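Local coordinates for protein racemase, putative (Roseobacter denitrificans, PDB 3TCS) that binds magnesium and may act as a hydro-lyase or racemase of the mandelate racemase/muconate lactonizing enzyme family, at residues Glu29-Asp34 / Phe38-Thr43; Arg67-Trp72 / Arg102-Val107; Thr79-Leu84 / Thr109-Leu114. One frame throughout, in Å; residues are numbered along the deposited sequence.

Contact 1: residues Glu29-Asp34 / Phe38-Thr43; sequences ETFTND and FVRVTT
OE1 of E29 is gripped by R40 and approached by a water that also lies near R40 O and T42 OG1, the latter being bonded to Q48 as well. R40 NE donates to E29 OE1 at 2.9 Å, coming from above the carboxylate plane, while R40 NH2 reaches E29 OE2 at 3.1 Å and makes a further, weak bond to OE1. The guanidinium thus holds the carboxylate side-on, with the two planes 33° apart. The R40 chain runs extended to CD and turns at chi3 (66°), which brings the guanidinium alongside E29. E29 OE2 has a further partner in Y383 OH. F31 stands almost perpendicular to the guanidinium, its CZ 3.8 Å from R40 NH2 and over one guanidinium face. On the opposite sheet face, T30 CG2 lies beside V39 CG2 at 3.9 Å. The backbones fix this pairing: E29 with R40 and F31 with F38 are hydrogen-bonded pairs, and T30 with V39 is the non-hydrogen-bonded pair between them. With the strand axes at 160°, this is an antiparallel beta hairpin at the centre of the four-stranded sheet of an enolase-superfamily capping domain, whose outer strand 382-387 is supplied by the chain's C-terminal end.

Contact 2: residues Arg67-Trp72 / Arg102-Val107; sequences RQVAPW and RAMAGV
V69 enters the interface from helix 67-72, its CB directed at helix 102-107 and its two methyls dividing the opposing surface between them. CB stands back, and the two methyls make the contact. V69 CG2, beside the backbone N, meets CB of A103 at 3.9 Å and the CG methylene of M104 at 4.0 Å. The other branch, V69 CG1, is anti to the backbone N (chi1 -177°) and meets V107 CG2 tip to tip at 4.1 Å. A103 and V107 lie one turn apart, so the valine spans successive turns of the partner helix. These helices belong to the helical part of the N-terminal domain found in mandelate racemase-like enzymes, which packs against that domain's antiparallel sheet. Their segment axes come within 9.4 Å and cross at -39°. M104 runs across V69 at about a right angle, and L85 and T89 of helix 81-91 border the same side chain. All four touching residues are buried. Beside this apolar patch, R67 forms a salt bridge with D59 of the second subunit; Q68 OE1 bonds to Y99 of that subunit, while its NE2 turns to E92 of its own chain.

Contact 3: residues Thr79-Leu84 / Thr109-Leu114; sequences TDLDDL and TAIWDL
L81 and I111 meet through their outermost methyls: L81 CD1 lies 3.6 Å from I111 CD1, with the two side chains reaching toward each other tip to tip. The second leucine methyl, L81 CD2, meets the other branch of the isoleucine, 3.8 Å from I111 CG2. It also approaches the indole of W112, with W112 NE1 4.0 Å from L81 CD2. That approach is oblique, and it is packing, since a carbon cannot accept a hydrogen bond from the indole; W112 NE1 has a weak bond to D108 OD1 instead. The two prongs of the leucine thus meet the two branches of I111, and CD2 also borders W112. The fork is placed by L81 having CG anti to its backbone N (chi1 -178°), which carries both methyls out from helix 81-91 toward its partner. I111 has an extended chain, with chi2 at 176°, so that its CD1 is carried to the leucine.

Beyond this shell, L81 and W112 both touch C288 of helix 287-300, and W112 also packs on I287 and makes a cation-pi contact with R115. L81 is the first residue of its helix, directly after the N-cap D80, whose OD1 accepts a weak bond from D83 N at 3.3 Å. D80 thus caps the helix N-terminus weakly, while L81, the next residue, turns inward. D82 forms a salt bridge with R292, a second tie to helix 287-300. The arrangement is apolar helix-helix packing in the N-terminal domain of an enolase-superfamily protein, at the place where its helices meet a helix of the TIM-barrel domain.

All three contacts are buried, lie within the N-terminal domain and stand apart from the magnesium and d-alanine sites. Contact 1 joins neighbouring strands through backbone bonds and a salt bridge; contacts 2 and 3 join helices through apolar side chains alone. The latter two share helix 98-119, which receives helix 58-73 and, further along, helix 81-91, and they touch where W72 O meets L84 CD1 at 3.6 Å. That same helix covers the sheet of contact 1: V39 CB lies 3.5 Å from G106 O, and T43 CG2 is 3.4 Å from L114 CD2. Contact 2 (R67, Q68, R102) and contact 3 (D83) both reach the second subunit; contact 3 also meets helix 287-300.

Contact 1: residues Glu29-Asp34 / Phe38-Thr43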
loop_
_atom_site.group_PDB
_atom_site.type_symbol
_atom_site.label_atom_id
_atom_site.label_comp_id
_atom_site.label_asym_id
_atom_site.label_seq_id
_atom_site.Cartn_x
_atom_site.Cartn_y
_atom_site.Cartn_z
ATOM N N GLU B 29 3.963 -17.116 -15.607
ATOM C CA GLU B 29 3.191 -18.148 -14.918
ATOM C C GLU B 29 3.488 -18.132 -13.428
ATOM O O GLU B 29 4.601 -17.814 -13.024
ATOM C CB GLU B 29 3.571 -19.526 -15.449
ATOM C CG GLU B 29 3.315 -19.731 -16.926
ATOM C CD GLU B 29 4.114 -20.889 -17.480
ATOM O OE1 GLU B 29 5.329 -20.716 -17.705
ATOM O OE2 GLU B 29 3.529 -21.975 -17.676
ATOM N N THR B 30 2.496 -18.483 -12.619
ATOM C CA THR B 30 2.689 -18.548 -11.174
ATOM C C THR B 30 2.238 -19.919 -10.677
ATOM O O THR B 30 1.309 -20.517 -11.220
ATOM C CB THR B 30 1.895 -17.450 -10.425
ATOM O OG1 THR B 30 0.534 -17.457 -10.860
ATOM C CG2 THR B 30 2.498 -16.076 -10.683
ATOM N N PHE B 31 2.925 -20.407 -9.651
ATOM C CA PHE B 31 2.656 -21.699 -9.025
ATOM C C PHE B 31 2.646 -21.324 -7.550
ATOM O O PHE B 31 3.688 -20.998 -6.986
ATOM C CB PHE B 31 3.806 -22.654 -9.340
ATOM C CG PHE B 31 4.101 -22.771 -10.809
ATOM C CD1 PHE B 31 3.582 -23.825 -11.557
ATOM C CD2 PHE B 31 4.877 -21.809 -11.453
ATOM C CE1 PHE B 31 3.833 -23.922 -12.922
ATOM C CE2 PHE B 31 5.133 -21.894 -12.815
ATOM C CZ PHE B 31 4.610 -22.953 -13.556
ATOM N N THR B 32 1.480 -21.384 -6.917
ATOM C CA THR B 32 1.392 -20.922 -5.540
ATOM C C THR B 32 0.465 -21.678 -4.600
ATOM O O THR B 32 -0.370 -22.481 -5.025
ATOM C CB THR B 32 0.892 -19.457 -5.557
ATOM O OG1 THR B 32 1.046 -18.851 -4.270
ATOM C CG2 THR B 32 -0.589 -19.432 -5.929
ATOM N N ASN B 33 0.658 -21.435 -3.306
ATOM C CA ASN B 33 -0.261 -21.935 -2.292
ATOM C C ASN B 33 -0.463 -20.679 -1.444
ATOM O O ASN B 33 -0.021 -19.605 -1.851
ATOM C CB ASN B 33 0.246 -23.157 -1.488
ATOM C CG ASN B 33 1.533 -22.915 -0.724
ATOM O OD1 ASN B 33 1.894 -21.787 -0.390
ATOM N ND2 ASN B 33 2.222 -24.010 -0.412
ATOM N N ASP B 34 -1.129 -20.773 -0.302
ATOM C CA ASP B 34 -1.375 -19.572 0.490
ATOM C C ASP B 34 -0.143 -18.906 1.109
ATOM O O ASP B 34 -0.160 -17.711 1.384
ATOM C CB ASP B 34 -2.392 -19.879 1.590
ATOM C CG ASP B 34 -3.778 -20.167 1.038
ATOM O OD1 ASP B 34 -3.921 -20.284 -0.201
ATOM O OD2 ASP B 34 -4.725 -20.278 1.846
ATOM N N PHE B 38 5.774 -19.152 -6.644
ATOM C CA PHE B 38 6.915 -18.972 -7.534
ATOM C C PHE B 38 6.457 -18.477 -8.895
ATOM O O PHE B 38 5.328 -18.737 -9.318
ATOM C CB PHE B 38 7.680 -20.290 -7.668
ATOM C CG PHE B 38 8.267 -20.771 -6.372
ATOM C CD1 PHE B 38 9.348 -20.107 -5.796
ATOM C CD2 PHE B 38 7.712 -21.855 -5.703
ATOM C CE1 PHE B 38 9.869 -20.512 -4.569
ATOM C CE2 PHE B 38 8.226 -22.272 -4.468
ATOM C CZ PHE B 38 9.307 -21.598 -3.902
ATOM N N VAL B 39 7.339 -17.759 -9.577
ATOM C CA VAL B 39 7.021 -17.201 -10.880
ATOM C C VAL B 39 7.994 -17.679 -11.944
ATOM O O VAL B 39 9.197 -17.719 -11.718
ATOM C CB VAL B 39 7.086 -15.657 -10.845
ATOM C CG1 VAL B 39 6.686 -15.079 -12.202
ATOM C CG2 VAL B 39 6.185 -15.123 -9.734
ATOM N N ARG B 40 7.473 -18.051 -13.106
ATOM C CA ARG B 40 8.340 -18.456 -14.196
ATOM C C ARG B 40 8.039 -17.534 -15.364
ATOM O O ARG B 40 6.878 -17.354 -15.731
ATOM C CB ARG B 40 8.088 -19.913 -14.614
ATOM C CG ARG B 40 8.945 -20.334 -15.806
ATOM C CD ARG B 40 8.863 -21.836 -16.087
ATOM N NE ARG B 40 7.529 -22.247 -16.511
ATOM C CZ ARG B 40 7.157 -23.514 -16.672
ATOM N NH1 ARG B 40 8.025 -24.492 -16.445
ATOM N NH2 ARG B 40 5.920 -23.805 -17.054
ATOM N N VAL B 41 9.073 -16.917 -15.926
ATOM C CA VAL B 41 8.874 -16.044 -17.074
ATOM C C VAL B 41 9.503 -16.707 -18.287
ATOM O O VAL B 41 10.493 -17.429 -18.164
ATOM C CB VAL B 41 9.502 -14.643 -16.873
ATOM C CG1 VAL B 41 8.798 -13.919 -15.720
ATOM C CG2 VAL B 41 10.999 -14.762 -16.609
ATOM N N THR B 42 8.912 -16.465 -19.453
ATOM C CA THR B 42 9.400 -17.035 -20.700
ATOM C C THR B 42 9.513 -15.940 -21.754
ATOM O O THR B 42 8.550 -15.218 -22.003
ATOM C CB THR B 42 8.427 -18.109 -21.241
ATOM O OG1 THR B 42 8.189 -19.097 -20.233
ATOM C CG2 THR B 42 9.015 -18.780 -22.476
ATOM N N THR B 43 10.685 -15.806 -22.364
ATOM C CA THR B 43 10.856 -14.801 -23.406
ATOM C C THR B 43 10.413 -15.421 -24.732
ATOM O O THR B 43 10.152 -16.624 -24.804
ATOM C CB THR B 43 12.320 -14.311 -23.491
ATOM O OG1 THR B 43 13.208 -15.429 -23.464
ATOM C CG2 THR B 43 12.640 -13.396 -22.324
HETATM O O HOH W 1 6.296 -18.294 -18.276
#

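Contact 2: residues Arg67-Trp72 / Arg102-Val107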
loop_
_atom_site.group_PDB
_atom_site.type_symbol
_atom_site.label_atom_id
_atom_site.label_comp_id
_atom_site.label_asym_id
_atom_site.label_seq_id
_atom_site.Cartn_x
_atom_site.Cartn_y
_atom_site.Cartn_z
ATOM N N ARG B 67 -3.504 -9.790 -12.632
ATOM C CA ARG B 67 -4.483 -8.738 -12.851
ATOM C C ARG B 67 -3.853 -7.369 -13.078
ATOM O O ARG B 67 -4.307 -6.601 -13.933
ATOM C CB ARG B 67 -5.422 -8.652 -11.647
ATOM C CG ARG B 67 -6.597 -7.684 -11.806
ATOM C CD ARG B 67 -7.675 -8.284 -12.701
ATOM N NE ARG B 67 -8.263 -9.474 -12.096
ATOM C CZ ARG B 67 -9.191 -9.452 -11.144
ATOM N NH1 ARG B 67 -9.653 -8.296 -10.687
ATOM N NH2 ARG B 67 -9.649 -10.588 -10.636
ATOM N N GLN B 68 -2.794 -7.071 -12.333
ATOM C CA GLN B 68 -2.192 -5.747 -12.408
ATOM C C GLN B 68 -0.736 -5.592 -12.810
ATOM O O GLN B 68 -0.264 -4.468 -12.970
ATOM C CB GLN B 68 -2.418 -5.052 -11.065
ATOM C CG GLN B 68 -3.894 -4.882 -10.727
ATOM C CD GLN B 68 -4.116 -4.461 -9.286
ATOM O OE1 GLN B 68 -4.183 -5.296 -8.389
ATOM N NE2 GLN B 68 -4.218 -3.160 -9.061
ATOM N N VAL B 69 -0.006 -6.691 -12.959
ATOM C CA VAL B 69 1.393 -6.573 -13.353
ATOM C C VAL B 69 1.645 -7.137 -14.750
ATOM O O VAL B 69 2.171 -6.444 -15.626
ATOM C CB VAL B 69 2.321 -7.287 -12.347
ATOM C CG1 VAL B 69 3.779 -7.087 -12.752
ATOM C CG2 VAL B 69 2.088 -6.736 -10.949
ATOM N N ALA B 70 1.260 -8.390 -14.955
ATOM C CA ALA B 70 1.458 -9.061 -16.237
ATOM C C ALA B 70 0.959 -8.282 -17.457
ATOM O O ALA B 70 1.637 -8.226 -18.487
ATOM C CB ALA B 70 0.805 -10.441 -16.204
ATOM N N PRO B 71 -0.230 -7.668 -17.364
ATOM C CA PRO B 71 -0.747 -6.916 -18.513
ATOM C C PRO B 71 0.170 -5.803 -19.014
ATOM O O PRO B 71 0.176 -5.481 -20.203
ATOM C CB PRO B 71 -2.075 -6.372 -17.997
ATOM C CG PRO B 71 -2.502 -7.414 -17.014
ATOM C CD PRO B 71 -1.221 -7.693 -16.275
ATOM N N TRP B 72 0.953 -5.220 -18.114
ATOM C CA TRP B 72 1.845 -4.128 -18.493
ATOM C C TRP B 72 3.246 -4.576 -18.881
ATOM O O TRP B 72 4.006 -3.804 -19.470
ATOM C CB TRP B 72 1.938 -3.119 -17.348
ATOM C CG TRP B 72 0.601 -2.701 -16.846
ATOM C CD1 TRP B 72 0.082 -2.934 -15.608
ATOM C CD2 TRP B 72 -0.417 -2.022 -17.590
ATOM N NE1 TRP B 72 -1.202 -2.448 -15.534
ATOM C CE2 TRP B 72 -1.533 -1.883 -16.737
ATOM C CE3 TRP B 72 -0.494 -1.519 -18.894
ATOM C CZ2 TRP B 72 -2.716 -1.260 -17.146
ATOM C CZ3 TRP B 72 -1.672 -0.900 -19.302
ATOM C CH2 TRP B 72 -2.767 -0.777 -18.429
ATOM N N ARG B 102 4.686 -6.704 -4.002
ATOM C CA ARG B 102 4.929 -8.116 -3.704
ATOM C C ARG B 102 4.828 -8.927 -4.991
ATOM O O ARG B 102 5.566 -9.895 -5.189
ATOM C CB ARG B 102 3.888 -8.646 -2.715
ATOM C CG ARG B 102 4.035 -8.143 -1.292
ATOM C CD ARG B 102 2.848 -8.593 -0.444
ATOM N NE ARG B 102 2.975 -8.142 0.940
ATOM C CZ ARG B 102 3.233 -8.940 1.972
ATOM N NH1 ARG B 102 3.392 -10.249 1.791
ATOM N NH2 ARG B 102 3.340 -8.423 3.188
ATOM N N ALA B 103 3.902 -8.524 -5.857
ATOM C CA ALA B 103 3.672 -9.207 -7.132
ATOM C C ALA B 103 4.779 -8.873 -8.128
ATOM O O ALA B 103 5.325 -9.760 -8.789
ATOM C CB ALA B 103 2.308 -8.802 -7.704
ATOM N N MET B 104 5.101 -7.588 -8.236
ATOM C CA MET B 104 6.158 -7.141 -9.134
ATOM C C MET B 104 7.469 -7.849 -8.806
ATOM O O MET B 104 8.245 -8.184 -9.705
ATOM C CB MET B 104 6.375 -5.633 -8.997
ATOM C CG MET B 104 5.227 -4.774 -9.500
ATOM S SD MET B 104 5.412 -3.051 -8.966
ATOM C CE MET B 104 7.056 -2.680 -9.555
ATOM N N ALA B 105 7.717 -8.060 -7.516
ATOM C CA ALA B 105 8.950 -8.705 -7.075
ATOM C C ALA B 105 9.130 -10.086 -7.698
ATOM O O ALA B 105 10.252 -10.507 -7.980
ATOM C CB ALA B 105 8.970 -8.812 -5.549
ATOM N N GLY B 106 8.021 -10.785 -7.902
ATOM C CA GLY B 106 8.082 -12.115 -8.482
ATOM C C GLY B 106 8.518 -12.097 -9.934
ATOM O O GLY B 106 9.285 -12.957 -10.376
ATOM N N VAL B 107 8.029 -11.122 -10.694
ATOM C CA VAL B 107 8.415 -11.043 -12.097
ATOM C C VAL B 107 9.860 -10.561 -12.189
ATOM O O VAL B 107 10.643 -11.064 -12.996
ATOM C CB VAL B 107 7.496 -10.088 -12.885
ATOM C CG1 VAL B 107 7.923 -10.060 -14.353
ATOM C CG2 VAL B 107 6.045 -10.547 -12.767
#

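Contact 3: residues Thr79-Leu84 / Thr109-Leu114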
loop_
_atom_site.group_PDB
_atom_site.type_symbol
_atom_site.label_atom_id
_atom_site.label_comp_id
_atom_site.label_asym_id
_atom_site.label_seq_id
_atom_site.Cartn_x
_atom_site.Cartn_y
_atom_site.Cartn_z
ATOM N N THR B 79 14.865 -5.129 -21.254
ATOM C CA THR B 79 16.238 -4.652 -21.159
ATOM C C THR B 79 16.295 -3.592 -20.065
ATOM O O THR B 79 17.158 -3.633 -19.193
ATOM C CB THR B 79 16.714 -4.039 -22.492
ATOM O OG1 THR B 79 16.749 -5.058 -23.500
ATOM C CG2 THR B 79 18.104 -3.439 -22.334
ATOM N N ASP B 80 15.372 -2.637 -20.118
ATOM C CA ASP B 80 15.307 -1.590 -19.105
ATOM C C ASP B 80 14.171 -1.955 -18.159
ATOM O O ASP B 80 13.080 -1.382 -18.205
ATOM C CB ASP B 80 15.043 -0.226 -19.745
ATOM C CG ASP B 80 15.012 0.896 -18.723
ATOM O OD1 ASP B 80 15.382 0.648 -17.551
ATOM O OD2 ASP B 80 14.623 2.026 -19.091
ATOM N N LEU B 81 14.442 -2.932 -17.305
ATOM C CA LEU B 81 13.459 -3.416 -16.351
ATOM C C LEU B 81 13.024 -2.325 -15.371
ATOM O O LEU B 81 11.858 -2.267 -14.983
ATOM C CB LEU B 81 14.032 -4.623 -15.602
ATOM C CG LEU B 81 13.140 -5.324 -14.577
ATOM C CD1 LEU B 81 11.820 -5.741 -15.225
ATOM C CD2 LEU B 81 13.883 -6.532 -14.026
ATOM N N ASP B 82 13.954 -1.453 -14.988
ATOM C CA ASP B 82 13.645 -0.370 -14.058
ATOM C C ASP B 82 12.511 0.510 -14.560
ATOM O O ASP B 82 11.588 0.824 -13.815
ATOM C CB ASP B 82 14.881 0.500 -13.809
ATOM C CG ASP B 82 15.642 0.090 -12.562
ATOM O OD1 ASP B 82 15.018 0.022 -11.482
ATOM O OD2 ASP B 82 16.862 -0.160 -12.662
ATOM N N ASP B 83 12.586 0.917 -15.823
ATOM C CA ASP B 83 11.546 1.760 -16.393
ATOM C C ASP B 83 10.246 0.980 -16.547
ATOM O O ASP B 83 9.168 1.513 -16.301
ATOM C CB ASP B 83 11.980 2.311 -17.752
ATOM C CG ASP B 83 10.939 3.239 -18.364
ATOM O OD1 ASP B 83 10.532 4.211 -17.687
ATOM O OD2 ASP B 83 10.531 2.996 -19.521
ATOM N N LEU B 84 10.346 -0.282 -16.954
ATOM C CA LEU B 84 9.154 -1.103 -17.123
ATOM C C LEU B 84 8.403 -1.230 -15.798
ATOM O O LEU B 84 7.173 -1.167 -15.763
ATOM C CB LEU B 84 9.535 -2.484 -17.660
ATOM C CG LEU B 84 8.404 -3.429 -18.078
ATOM C CD1 LEU B 84 7.414 -2.713 -18.985
ATOM C CD2 LEU B 84 9.010 -4.628 -18.793
ATOM N N THR B 109 12.398 -10.871 -9.938
ATOM C CA THR B 109 13.363 -11.898 -9.578
ATOM C C THR B 109 13.453 -13.015 -10.612
ATOM O O THR B 109 14.521 -13.594 -10.792
ATOM C CB THR B 109 13.089 -12.480 -8.166
ATOM O OG1 THR B 109 11.741 -12.949 -8.076
ATOM C CG2 THR B 109 13.330 -11.403 -7.104
ATOM N N ALA B 110 12.353 -13.311 -11.303
ATOM C CA ALA B 110 12.377 -14.353 -12.335
ATOM C C ALA B 110 13.204 -13.856 -13.525
ATOM O O ALA B 110 13.910 -14.626 -14.183
ATOM C CB ALA B 110 10.950 -14.687 -12.789
ATOM N N ILE B 111 13.114 -12.558 -13.794
ATOM C CA ILE B 111 13.863 -11.960 -14.888
ATOM C C ILE B 111 15.358 -11.999 -14.575
ATOM O O ILE B 111 16.166 -12.261 -15.458
ATOM C CB ILE B 111 13.379 -10.508 -15.151
ATOM C CG1 ILE B 111 11.989 -10.556 -15.792
ATOM C CG2 ILE B 111 14.369 -9.757 -16.029
ATOM C CD1 ILE B 111 11.351 -9.195 -16.011
ATOM N N TRP B 112 15.740 -11.764 -13.322
ATOM C CA TRP B 112 17.164 -11.820 -12.995
ATOM C C TRP B 112 17.704 -13.243 -13.132
ATOM O O TRP B 112 18.834 -13.441 -13.571
ATOM C CB TRP B 112 17.425 -11.268 -11.589
ATOM C CG TRP B 112 17.359 -9.770 -11.566
ATOM C CD1 TRP B 112 16.307 -8.997 -11.163
ATOM C CD2 TRP B 112 18.368 -8.865 -12.032
ATOM N NE1 TRP B 112 16.600 -7.664 -11.351
ATOM C CE2 TRP B 112 17.859 -7.556 -11.880
ATOM C CE3 TRP B 112 19.656 -9.033 -12.562
ATOM C CZ2 TRP B 112 18.594 -6.417 -12.239
ATOM C CZ3 TRP B 112 20.387 -7.900 -12.922
ATOM C CH2 TRP B 112 19.852 -6.610 -12.756
ATOM N N ASP B 113 16.892 -14.231 -12.769
ATOM C CA ASP B 113 17.294 -15.627 -12.901
ATOM C C ASP B 113 17.496 -15.924 -14.389
ATOM O O ASP B 113 18.460 -16.588 -14.783
ATOM C CB ASP B 113 16.203 -16.537 -12.339
ATOM C CG ASP B 113 16.596 -17.999 -12.359
ATOM O OD1 ASP B 113 17.649 -18.328 -11.782
ATOM O OD2 ASP B 113 15.854 -18.816 -12.947
ATOM N N LEU B 114 16.576 -15.429 -15.212
ATOM C CA LEU B 114 16.650 -15.636 -16.656
ATOM C C LEU B 114 17.942 -15.047 -17.213
ATOM O O LEU B 114 18.615 -15.674 -18.024
ATOM C CB LEU B 114 15.445 -14.988 -17.351
ATOM C CG LEU B 114 15.455 -14.894 -18.884
ATOM C CD1 LEU B 114 15.561 -16.274 -19.499
ATOM C CD2 LEU B 114 14.186 -14.214 -19.355
#